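Local coordinates for ColD (Escherichia coli, PDB 3GR9), which removes, in its natural form, the C3'-hydroxyl of GDP-4-keto-6-deoxy-D-mannose for L-colitose synthesis with the help of a pyridoxal phosphate cofactor, at residues B[136-141]-B[333-338]; B[160-165]-B[173-178]. The protein carries 2 engineered substitutions. One frame throughout, in Å; residues are numbered along the deposited sequence.

Contact 1. Residues B[136-141]-B[333-338]. With AKG (2-oxoglutaric acid), chain J.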
loop_
_atom_site.group_PDB
_atom_site.type_symbol
_atom_site.label_atom_id
_atom_site.label_comp_id
_atom_site.label_asym_id
_atom_site.label_seq_id
_atom_site.Cartn_x
_atom_site.Cartn_y
_atom_site.Cartn_z
ATOM N N ASN B 136 20.172 -8.640 0.557
ATOM C CA ASN B 136 21.094 -9.158 -0.488
ATOM C C ASN B 136 21.281 -8.009 -1.442
ATOM O O ASN B 136 20.347 -7.604 -2.143
ATOM C CB ASN B 136 20.480 -10.365 -1.170
ATOM C CG ASN B 136 20.212 -11.473 -0.180
ATOM O OD1 ASN B 136 21.056 -11.728 0.680
ATOM N ND2 ASN B 136 19.003 -12.045 -0.203
ATOM N N LEU B 137 22.445 -7.385 -1.336
ATOM C CA LEU B 137 22.717 -6.185 -2.097
ATOM C C LEU B 137 23.191 -6.435 -3.520
ATOM O O LEU B 137 24.183 -7.146 -3.738
ATOM C CB LEU B 137 23.670 -5.252 -1.327
ATOM C CG LEU B 137 23.308 -3.794 -1.527
ATOM C CD1 LEU B 137 22.263 -3.317 -0.577
ATOM C CD2 LEU B 137 24.478 -2.792 -1.663
ATOM N N LEU B 138 22.422 -5.900 -4.467
ATOM C CA LEU B 138 22.740 -5.920 -5.884
ATOM C C LEU B 138 22.783 -7.293 -6.570
ATOM O O LEU B 138 23.579 -7.513 -7.484
ATOM C CB LEU B 138 24.087 -5.203 -6.045
ATOM C CG LEU B 138 24.183 -3.722 -5.664
ATOM C CD1 LEU B 138 25.512 -3.123 -6.091
ATOM C CD2 LEU B 138 23.002 -2.904 -6.220
ATOM N N GLY B 139 21.952 -8.229 -6.119
ATOM C CA GLY B 139 21.994 -9.616 -6.639
ATOM C C GLY B 139 22.925 -10.509 -5.763
ATOM O O GLY B 139 22.790 -11.731 -5.746
ATOM N N ASN B 140 23.845 -9.877 -5.022
ATOM C CA ASN B 140 24.789 -10.583 -4.152
ATOM C C ASN B 140 24.175 -11.004 -2.834
ATOM O O ASN B 140 23.760 -10.173 -2.018
ATOM C CB ASN B 140 26.032 -9.747 -3.866
ATOM C CG ASN B 140 27.303 -10.598 -3.717
ATOM O OD1 ASN B 140 27.587 -11.472 -4.548
ATOM N ND2 ASN B 140 28.097 -10.308 -2.690
ATOM N N PRO B 141 24.175 -12.314 -2.633
ATOM C CA PRO B 141 23.628 -12.933 -1.422
ATOM C C PRO B 141 24.545 -12.783 -0.217
ATOM O O PRO B 141 25.771 -12.688 -0.334
ATOM C CB PRO B 141 23.496 -14.424 -1.795
ATOM C CG PRO B 141 24.393 -14.619 -3.045
ATOM C CD PRO B 141 24.503 -13.267 -3.713
ATOM N N ARG B 333 24.647 6.222 -11.232
ATOM C CA ARG B 333 23.988 6.663 -10.013
ATOM C C ARG B 333 24.615 6.121 -8.739
ATOM O O ARG B 333 25.347 5.159 -8.772
ATOM C CB ARG B 333 22.567 6.018 -10.056
ATOM C CG ARG B 333 22.635 4.514 -9.903
ATOM C CD ARG B 333 21.223 3.945 -9.846
ATOM N NE ARG B 333 20.841 3.969 -8.456
ATOM C CZ ARG B 333 19.822 3.319 -7.907
ATOM N NH1 ARG B 333 18.960 2.633 -8.652
ATOM N NH2 ARG B 333 19.627 3.453 -6.586
ATOM N N PRO B 334 24.199 6.688 -7.606
ATOM C CA PRO B 334 24.664 6.266 -6.295
ATOM C C PRO B 334 24.369 4.788 -6.123
ATOM O O PRO B 334 23.349 4.304 -6.600
ATOM C CB PRO B 334 23.731 7.042 -5.334
ATOM C CG PRO B 334 23.453 8.282 -6.037
ATOM C CD PRO B 334 23.349 7.887 -7.519
ATOM N N ILE B 335 25.234 4.071 -5.422
ATOM C CA ILE B 335 24.954 2.669 -5.196
ATOM C C ILE B 335 23.737 2.600 -4.262
ATOM O O ILE B 335 23.814 2.993 -3.102
ATOM C CB ILE B 335 26.148 1.927 -4.569
ATOM C CG1 ILE B 335 27.413 2.073 -5.458
ATOM C CG2 ILE B 335 25.742 0.470 -4.294
ATOM C CD1 ILE B 335 28.780 1.589 -4.843
ATOM N N VAL B 336 22.634 2.045 -4.749
ATOM C CA VAL B 336 21.448 1.953 -3.914
ATOM C C VAL B 336 21.191 3.413 -3.566
ATOM O O VAL B 336 20.982 4.215 -4.491
ATOM C CB VAL B 336 21.711 1.117 -2.637
ATOM C CG1 VAL B 336 20.424 0.577 -2.101
ATOM C CG2 VAL B 336 22.677 0.003 -2.946
ATOM N N THR B 337 21.283 3.766 -2.277
ATOM C CA THR B 337 21.069 5.150 -1.853
ATOM C C THR B 337 22.282 5.673 -1.072
ATOM O O THR B 337 22.235 6.768 -0.503
ATOM C CB THR B 337 19.762 5.297 -0.989
ATOM O OG1 THR B 337 20.011 4.793 0.330
ATOM C CG2 THR B 337 18.560 4.520 -1.603
ATOM N N GLY B 338 23.381 4.916 -1.077
ATOM C CA GLY B 338 24.615 5.346 -0.381
ATOM C C GLY B 338 24.471 5.096 1.109
ATOM O O GLY B 338 23.848 4.103 1.542
HETATM C C1 AKG J . 15.872 1.743 -6.511
HETATM O O1 AKG J . 15.972 2.724 -7.305
HETATM O O2 AKG J . 16.858 1.244 -5.934
HETATM C C2 AKG J . 14.565 1.158 -6.213
HETATM O O5 AKG J . 14.481 -0.020 -6.043
HETATM C C3 AKG J . 13.362 2.032 -6.169
HETATM C C4 AKG J . 12.188 1.180 -6.563
HETATM C C5 AKG J . 10.988 2.062 -6.582
HETATM O O3 AKG J . 9.848 1.541 -6.450
HETATM O O4 AKG J . 11.145 3.397 -6.787
#
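Leu-137 and Leu-138 meet Ile-335 and Val-336 where two tight turns face each other in this DegT/DnrJ/EryC1 aminotransferase: a type I' turn from Leu-137 to Asn-140 and a type II' turn from Ile-335 to Gly-338. The join is wholly apolar. Leu-137 and Val-336 reach out tip to tip, and Leu-137 CD2 lies 3.6 Å from Val-336 CG2. Val-336 CG2 is also 4.4 Å from Leu-138 CD2, a looser touch. Beside this pair, the side chains of Leu-138 and Ile-335 cross at about a right angle, CD1 of Leu-138 sitting 4.0 Å from CG2 of Ile-335. The chi1 of Ile-335 (-57°) sets CG1 next to the backbone N and leaves CG2 as the branch that touches the leucine. Phe-370 of strand 368-372 packs on both Leu-138 and Ile-335. The 137-140 turn is also held by Glu-164, whose OE1 accepts from Leu-138 N.

Two residues ahead of the 335-338 turn, Arg-333 turns to 2-oxoglutarate. The arginine chain bends at chi3 (-88°) and folds back over its own loop, where NE donates to Pro-334 O (3.1 Å) and NH2 to Val-336 O (2.6 Å), the latter in the guanidinium plane. These two bonds should fix the rotation of the group. Arg-252 of the second subunit also grips the acid. From Arg-333, NH1 donates to O1 of 2-oxoglutarate over 3.3 Å, in a bent bond with an N-H...O angle of 137°.

Contact 2. Residues B[160-165]-B[173-178]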
loop_
_atom_site.group_PDB
_atom_site.type_symbol
_atom_site.label_atom_id
_atom_site.label_comp_id
_atom_site.label_asym_id
_atom_site.label_seq_id
_atom_site.Cartn_x
_atom_site.Cartn_y
_atom_site.Cartn_z
ATOM N N GLU B 160 15.145 -11.517 5.147
ATOM C CA GLU B 160 15.935 -10.926 4.098
ATOM C C GLU B 160 15.142 -10.074 3.128
ATOM O O GLU B 160 14.190 -10.528 2.515
ATOM C CB GLU B 160 16.702 -11.988 3.302
ATOM C CG GLU B 160 16.668 -13.385 3.847
ATOM C CD GLU B 160 17.110 -14.400 2.806
ATOM O OE1 GLU B 160 17.794 -13.995 1.846
ATOM O OE2 GLU B 160 16.770 -15.585 2.937
ATOM N N ASP B 161 15.560 -8.831 2.986
ATOM C CA ASP B 161 14.977 -7.976 1.984
ATOM C C ASP B 161 15.758 -8.457 0.766
ATOM O O ASP B 161 16.924 -8.115 0.588
ATOM C CB ASP B 161 15.253 -6.508 2.280
ATOM C CG ASP B 161 14.699 -5.581 1.219
ATOM O OD1 ASP B 161 14.639 -5.966 0.043
ATOM O OD2 ASP B 161 14.337 -4.446 1.563
ATOM N N ASN B 162 15.120 -9.293 -0.038
ATOM C CA ASN B 162 15.750 -9.855 -1.216
ATOM C C ASN B 162 15.247 -9.166 -2.469
ATOM O O ASN B 162 15.240 -9.738 -3.553
ATOM C CB ASN B 162 15.495 -11.356 -1.282
ATOM C CG ASN B 162 16.352 -12.048 -2.313
ATOM O OD1 ASN B 162 17.489 -11.658 -2.548
ATOM N ND2 ASN B 162 15.807 -13.079 -2.936
ATOM N N CYS B 163 14.820 -7.925 -2.298
ATOM C CA CYS B 163 14.313 -7.120 -3.404
ATOM C C CYS B 163 15.195 -6.837 -4.581
ATOM O O CYS B 163 14.673 -6.718 -5.693
ATOM C CB CYS B 163 13.557 -5.868 -2.944
ATOM S SG CYS B 163 11.916 -6.233 -2.231
ATOM N N GLU B 164 16.508 -6.770 -4.339
ATOM C CA GLU B 164 17.529 -6.550 -5.381
ATOM C C GLU B 164 18.201 -7.788 -5.974
ATOM O O GLU B 164 18.929 -7.681 -6.950
ATOM C CB GLU B 164 18.679 -5.766 -4.763
ATOM C CG GLU B 164 18.385 -4.311 -4.720
ATOM C CD GLU B 164 19.584 -3.468 -4.403
ATOM O OE1 GLU B 164 20.584 -4.000 -3.863
ATOM O OE2 GLU B 164 19.475 -2.253 -4.672
ATOM N N SER B 165 18.060 -8.928 -5.305
ATOM C CA SER B 165 18.708 -10.163 -5.722
ATOM C C SER B 165 17.847 -11.365 -6.052
ATOM O O SER B 165 18.250 -12.458 -5.694
ATOM C CB SER B 165 19.709 -10.619 -4.679
ATOM O OG SER B 165 20.496 -9.529 -4.281
ATOM N N LYS B 173 20.867 -22.674 -2.900
ATOM C CA LYS B 173 19.673 -22.521 -2.097
ATOM C C LYS B 173 19.305 -21.138 -2.594
ATOM O O LYS B 173 20.184 -20.282 -2.874
ATOM C CB LYS B 173 20.081 -22.492 -0.633
ATOM C CG LYS B 173 19.231 -23.389 0.174
ATOM C CD LYS B 173 17.840 -22.861 0.120
ATOM C CE LYS B 173 17.535 -22.238 1.470
ATOM N NZ LYS B 173 16.090 -22.215 1.766
ATOM N N CYS B 174 18.011 -20.949 -2.826
ATOM C CA CYS B 174 17.567 -19.703 -3.412
ATOM C C CYS B 174 17.530 -18.569 -2.451
ATOM O O CYS B 174 16.926 -18.686 -1.385
ATOM C CB CYS B 174 16.209 -19.883 -4.061
ATOM S SG CYS B 174 16.362 -20.096 -5.853
ATOM N N ALA B 175 18.141 -17.451 -2.837
ATOM C CA ALA B 175 18.138 -16.295 -1.940
ATOM C C ALA B 175 16.689 -15.874 -1.731
ATOM O O ALA B 175 15.847 -16.027 -2.635
ATOM C CB ALA B 175 18.991 -15.148 -2.473
ATOM N N GLY B 176 16.388 -15.415 -0.522
ATOM C CA GLY B 176 15.013 -15.057 -0.184
ATOM C C GLY B 176 14.403 -16.264 0.543
ATOM O O GLY B 176 13.445 -16.158 1.302
ATOM N N THR B 177 14.952 -17.437 0.301
ATOM C CA THR B 177 14.399 -18.591 0.967
ATOM C C THR B 177 15.119 -18.961 2.267
ATOM O O THR B 177 14.774 -19.946 2.926
ATOM C CB THR B 177 14.160 -19.759 0.003
ATOM O OG1 THR B 177 15.390 -20.453 -0.260
ATOM C CG2 THR B 177 13.585 -19.230 -1.284
ATOM N N PHE B 178 16.077 -18.128 2.678
ATOM C CA PHE B 178 16.784 -18.352 3.930
ATOM C C PHE B 178 16.067 -17.756 5.135
ATOM O O PHE B 178 16.155 -18.296 6.236
ATOM C CB PHE B 178 18.202 -17.788 3.905
ATOM C CG PHE B 178 19.161 -18.634 3.136
ATOM C CD1 PHE B 178 19.236 -18.514 1.768
ATOM C CD2 PHE B 178 20.007 -19.505 3.786
ATOM C CE1 PHE B 178 20.088 -19.281 1.053
ATOM C CE2 PHE B 178 20.890 -20.271 3.069
ATOM C CZ PHE B 178 20.912 -20.171 1.695
#
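The link between the parallel neighbours 157-161 and 181-185 of the central sheet passes through a type II turn, Cys-174 to Thr-177, and Glu-160, next to last in the first strand, reaches over to grip it. Gly-176 N donates to Glu-160 OE1 (3.1 Å), meeting the oxygen from above the carboxylate plane. Beyond CG the glutamate chain is extended, which carries the acid to the turn's backbone. Its OE2 accepts from Gly-179 N; a weak bond from Phe-178 N is doubtful, OE2 sitting too close to a neighbour. Gly-176 has positive phi, as the third position of a type II turn usually requires, and its CA lies 3.9 Å from Asn-162 CB. Asn-162 borders Ala-175, with OD1 3.8 Å from Ala-175 CB, while OD1 accepts from Asn-136 ND2.

The 173-178 loop braces itself: Lys-173 NZ donates to Thr-177 OG1 (2.8 Å) and to Thr-177 O, and its CE lies over one face of the Phe-178 ring. Back at the strand end, Asp-161 OD1 takes Cys-163 N at 3.1 Å in an Asx turn. The Glu-160 carboxylate thus ties a strand to the loop after it, in the large domain of fold type I pyridoxal phosphate enzymes.

How the contacts relate
From the N terminus, the chain leaves strand 129-135 into 136-141, the first half of contact 1. After helix 144-151 it runs along strand 157-161, whose last two residues begin 160-165, and contact 2 is closed by 173-178, a short loop just ahead of strand 181-185. Only much later, past the long helix 255-286 and helix 318-327, does 333-338 return to close contact 1. Contact 2 is therefore nested inside the loop of contact 1. Both first halves lie side by side at the ends of neighbouring parallel strands, so the inner contact secures one strand-to-strand connection while the outer one joins the loop after strand 129-135 to the loop between helices 318-327 and 344-347.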